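Local coordinates for protein putative cytochrome P450 120 (PDB 2VE3) that binds heme and retinoic acid and, as a cytochrome P450, probably acts as a monooxygenase that inserts oxygen into organic substrates, at residues Q411-L417 and R437-L443. Sequence-based numbering, arbitrary orientation.
Sequences QFDWTLL and RVKLHSL
Leu440 sets its CD1 methyl over the face of the Phe412 ring, 3.9 Å from the centroid and 10° off the normal, a CH-pi contact, while its other branch, CD2, lies 3.4 Å from Trp414 CB. A forked leucine suits this place because it serves two aromatic neighbours at once. Phe412 CG stands anti to the carbonyl carbon (chi1 -61°), which carries the ring across to the partner strand, where CE1 also meets Ser442 CB at 4.0 Å. Replacing Phe412 with an alanine would probably leave Leu440 CD1 without its aromatic platform and open a gap toward Leu132. Trp414, on the same face, has CG between backbone N and carbonyl carbon (chi1 66°); its indole leads away from the partner strand, and NE1 hydrogen-bonds Cys267 O. Farther along, Leu416 CD2 packs on Val438 CG1 at 3.7 Å. On the opposite face, the His441 ring edge lies by Asp413 CB (3.5 Å from ND1), while Asp413 OD1 forms salt bridges with Arg277 and Arg281. Antiparallel backbone bonds such as His441 N to Asp413 O (2.7 Å) join the strands; 140-142 flanks 437-442 beyond. The chemistry implies a two-faced strand pair, apolar against helices 121-137, 143-159 and 241-272, well apart from the heme and retinoic acid sites.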
loop_
_atom_site.group_PDB
_atom_site.type_symbol
_atom_site.label_atom_id
_atom_site.label_comp_id
_atom_site.label_asym_id
_atom_site.label_seq_id
_atom_site.Cartn_x
_atom_site.Cartn_y
_atom_site.Cartn_z
ATOM N N GLN A 411 -7.778 16.871 -18.062
ATOM C CA GLN A 411 -6.924 17.175 -19.214
ATOM C C GLN A 411 -6.916 16.122 -20.328
ATOM O O GLN A 411 -6.717 16.466 -21.497
ATOM C CB GLN A 411 -5.487 17.408 -18.749
ATOM C CG GLN A 411 -5.327 18.574 -17.812
ATOM C CD GLN A 411 -3.978 18.573 -17.158
ATOM O OE1 GLN A 411 -2.942 18.613 -17.835
ATOM N NE2 GLN A 411 -3.969 18.523 -15.830
ATOM N N PHE A 412 -7.093 14.847 -19.981
ATOM C CA PHE A 412 -6.935 13.785 -20.982
ATOM C C PHE A 412 -8.010 12.705 -20.978
ATOM O O PHE A 412 -8.557 12.348 -19.932
ATOM C CB PHE A 412 -5.591 13.067 -20.816
ATOM C CG PHE A 412 -4.382 13.950 -20.986
ATOM C CD1 PHE A 412 -3.826 14.154 -22.242
ATOM C CD2 PHE A 412 -3.769 14.541 -19.870
ATOM C CE1 PHE A 412 -2.677 14.960 -22.394
ATOM C CE2 PHE A 412 -2.631 15.342 -20.010
ATOM C CZ PHE A 412 -2.084 15.554 -21.272
ATOM N N ASP A 413 -8.290 12.190 -22.174
ATOM C CA ASP A 413 -8.777 10.835 -22.331
ATOM C C ASP A 413 -7.564 9.970 -22.619
ATOM O O ASP A 413 -6.501 10.483 -22.991
ATOM C CB ASP A 413 -9.755 10.722 -23.497
ATOM C CG ASP A 413 -11.138 11.210 -23.139
ATOM O OD1 ASP A 413 -11.518 11.117 -21.950
ATOM O OD2 ASP A 413 -11.847 11.680 -24.052
ATOM N N TRP A 414 -7.718 8.664 -22.446
ATOM C CA TRP A 414 -6.654 7.739 -22.807
ATOM C C TRP A 414 -7.153 6.389 -23.294
ATOM O O TRP A 414 -8.277 5.946 -22.979
ATOM C CB TRP A 414 -5.620 7.605 -21.676
ATOM C CG TRP A 414 -6.116 6.965 -20.402
ATOM C CD1 TRP A 414 -5.889 5.677 -19.995
ATOM C CD2 TRP A 414 -6.892 7.581 -19.361
ATOM N NE1 TRP A 414 -6.467 5.456 -18.780
ATOM C CE2 TRP A 414 -7.105 6.602 -18.370
ATOM C CE3 TRP A 414 -7.429 8.865 -19.172
ATOM C CZ2 TRP A 414 -7.831 6.863 -17.197
ATOM C CZ3 TRP A 414 -8.151 9.126 -18.009
ATOM C CH2 TRP A 414 -8.344 8.127 -17.038
ATOM N N THR A 415 -6.298 5.752 -24.080
ATOM C CA THR A 415 -6.584 4.472 -24.677
ATOM C C THR A 415 -5.520 3.479 -24.274
ATOM O O THR A 415 -4.322 3.742 -24.416
ATOM C CB THR A 415 -6.606 4.575 -26.226
ATOM O OG1 THR A 415 -7.376 5.714 -26.616
ATOM C CG2 THR A 415 -7.205 3.339 -26.861
ATOM N N LEU A 416 -5.979 2.332 -23.785
ATOM C CA LEU A 416 -5.128 1.186 -23.517
ATOM C C LEU A 416 -4.867 0.432 -24.818
ATOM O O LEU A 416 -5.763 -0.211 -25.356
ATOM C CB LEU A 416 -5.792 0.249 -22.496
ATOM C CG LEU A 416 -6.290 0.802 -21.143
ATOM C CD1 LEU A 416 -6.874 -0.318 -20.320
ATOM C CD2 LEU A 416 -5.190 1.468 -20.349
ATOM N N LEU A 417 -3.633 0.495 -25.305
ATOM C CA LEU A 417 -3.279 -0.080 -26.606
ATOM C C LEU A 417 -3.672 -1.545 -26.761
ATOM O O LEU A 417 -3.569 -2.332 -25.808
ATOM C CB LEU A 417 -1.793 0.140 -26.929
ATOM C CG LEU A 417 -1.367 1.613 -26.987
ATOM C CD1 LEU A 417 0.034 1.745 -27.546
ATOM C CD2 LEU A 417 -2.357 2.447 -27.808
ATOM N N ARG A 437 0.507 0.073 -21.527
ATOM C CA ARG A 437 0.808 0.868 -22.707
ATOM C C ARG A 437 -0.426 1.665 -23.084
ATOM O O ARG A 437 -1.498 1.096 -23.288
ATOM C CB ARG A 437 1.243 -0.030 -23.864
ATOM C CG ARG A 437 2.447 -0.892 -23.534
ATOM C CD ARG A 437 2.879 -1.769 -24.712
ATOM N NE ARG A 437 4.197 -2.344 -24.439
ATOM C CZ ARG A 437 5.348 -1.692 -24.609
ATOM N NH1 ARG A 437 5.347 -0.447 -25.072
ATOM N NH2 ARG A 437 6.503 -2.286 -24.319
ATOM N N VAL A 438 -0.264 2.981 -23.163
ATOM C CA VAL A 438 -1.373 3.917 -23.409
ATOM C C VAL A 438 -1.005 4.991 -24.433
ATOM O O VAL A 438 0.166 5.184 -24.738
ATOM C CB VAL A 438 -1.815 4.631 -22.102
ATOM C CG1 VAL A 438 -2.306 3.618 -21.073
ATOM C CG2 VAL A 438 -0.672 5.502 -21.530
ATOM N N LYS A 439 -2.017 5.652 -24.985
ATOM C CA LYS A 439 -1.851 6.945 -25.635
ATOM C C LYS A 439 -2.798 7.871 -24.908
ATOM O O LYS A 439 -3.955 7.505 -24.682
ATOM C CB LYS A 439 -2.235 6.880 -27.118
ATOM C CG LYS A 439 -1.058 6.606 -28.048
ATOM C CD LYS A 439 -1.515 6.025 -29.376
ATOM C CE LYS A 439 -0.357 5.339 -30.099
ATOM N NZ LYS A 439 -0.871 4.516 -31.223
ATOM N N LEU A 440 -2.311 9.046 -24.517
ATOM C CA LEU A 440 -3.184 10.074 -23.960
ATOM C C LEU A 440 -3.663 11.002 -25.078
ATOM O O LEU A 440 -2.889 11.376 -25.963
ATOM C CB LEU A 440 -2.482 10.878 -22.853
ATOM C CG LEU A 440 -1.809 10.207 -21.638
ATOM C CD1 LEU A 440 -1.552 11.246 -20.542
ATOM C CD2 LEU A 440 -2.581 9.035 -21.061
ATOM N N HIS A 441 -4.938 11.362 -25.047
ATOM C CA HIS A 441 -5.460 12.346 -25.987
ATOM C C HIS A 441 -5.862 13.579 -25.201
ATOM O O HIS A 441 -6.711 13.500 -24.309
ATOM C CB HIS A 441 -6.668 11.808 -26.761
ATOM C CG HIS A 441 -6.751 10.316 -26.816
ATOM N ND1 HIS A 441 -7.777 9.612 -26.222
ATOM C CD2 HIS A 441 -5.948 9.393 -27.399
ATOM C CE1 HIS A 441 -7.596 8.319 -26.424
ATOM N NE2 HIS A 441 -6.492 8.159 -27.133
ATOM N N SER A 442 -5.252 14.715 -25.543
ATOM C CA SER A 442 -5.513 16.000 -24.878
ATOM C C SER A 442 -6.912 16.554 -25.151
ATOM O O SER A 442 -7.436 16.440 -26.268
ATOM C CB SER A 442 -4.456 17.038 -25.284
ATOM O OG SER A 442 -4.681 18.281 -24.633
ATOM N N LEU A 443 -7.493 17.170 -24.122
ATOM C CA LEU A 443 -8.819 17.785 -24.212
ATOM C C LEU A 443 -8.724 19.309 -24.225
ATOM O O LEU A 443 -9.741 20.003 -24.131
ATOM C CB LEU A 443 -9.699 17.336 -23.043
ATOM C CG LEU A 443 -10.246 15.911 -23.018
ATOM C CD1 LEU A 443 -10.600 15.534 -21.603
ATOM C CD2 LEU A 443 -11.451 15.785 -23.930
#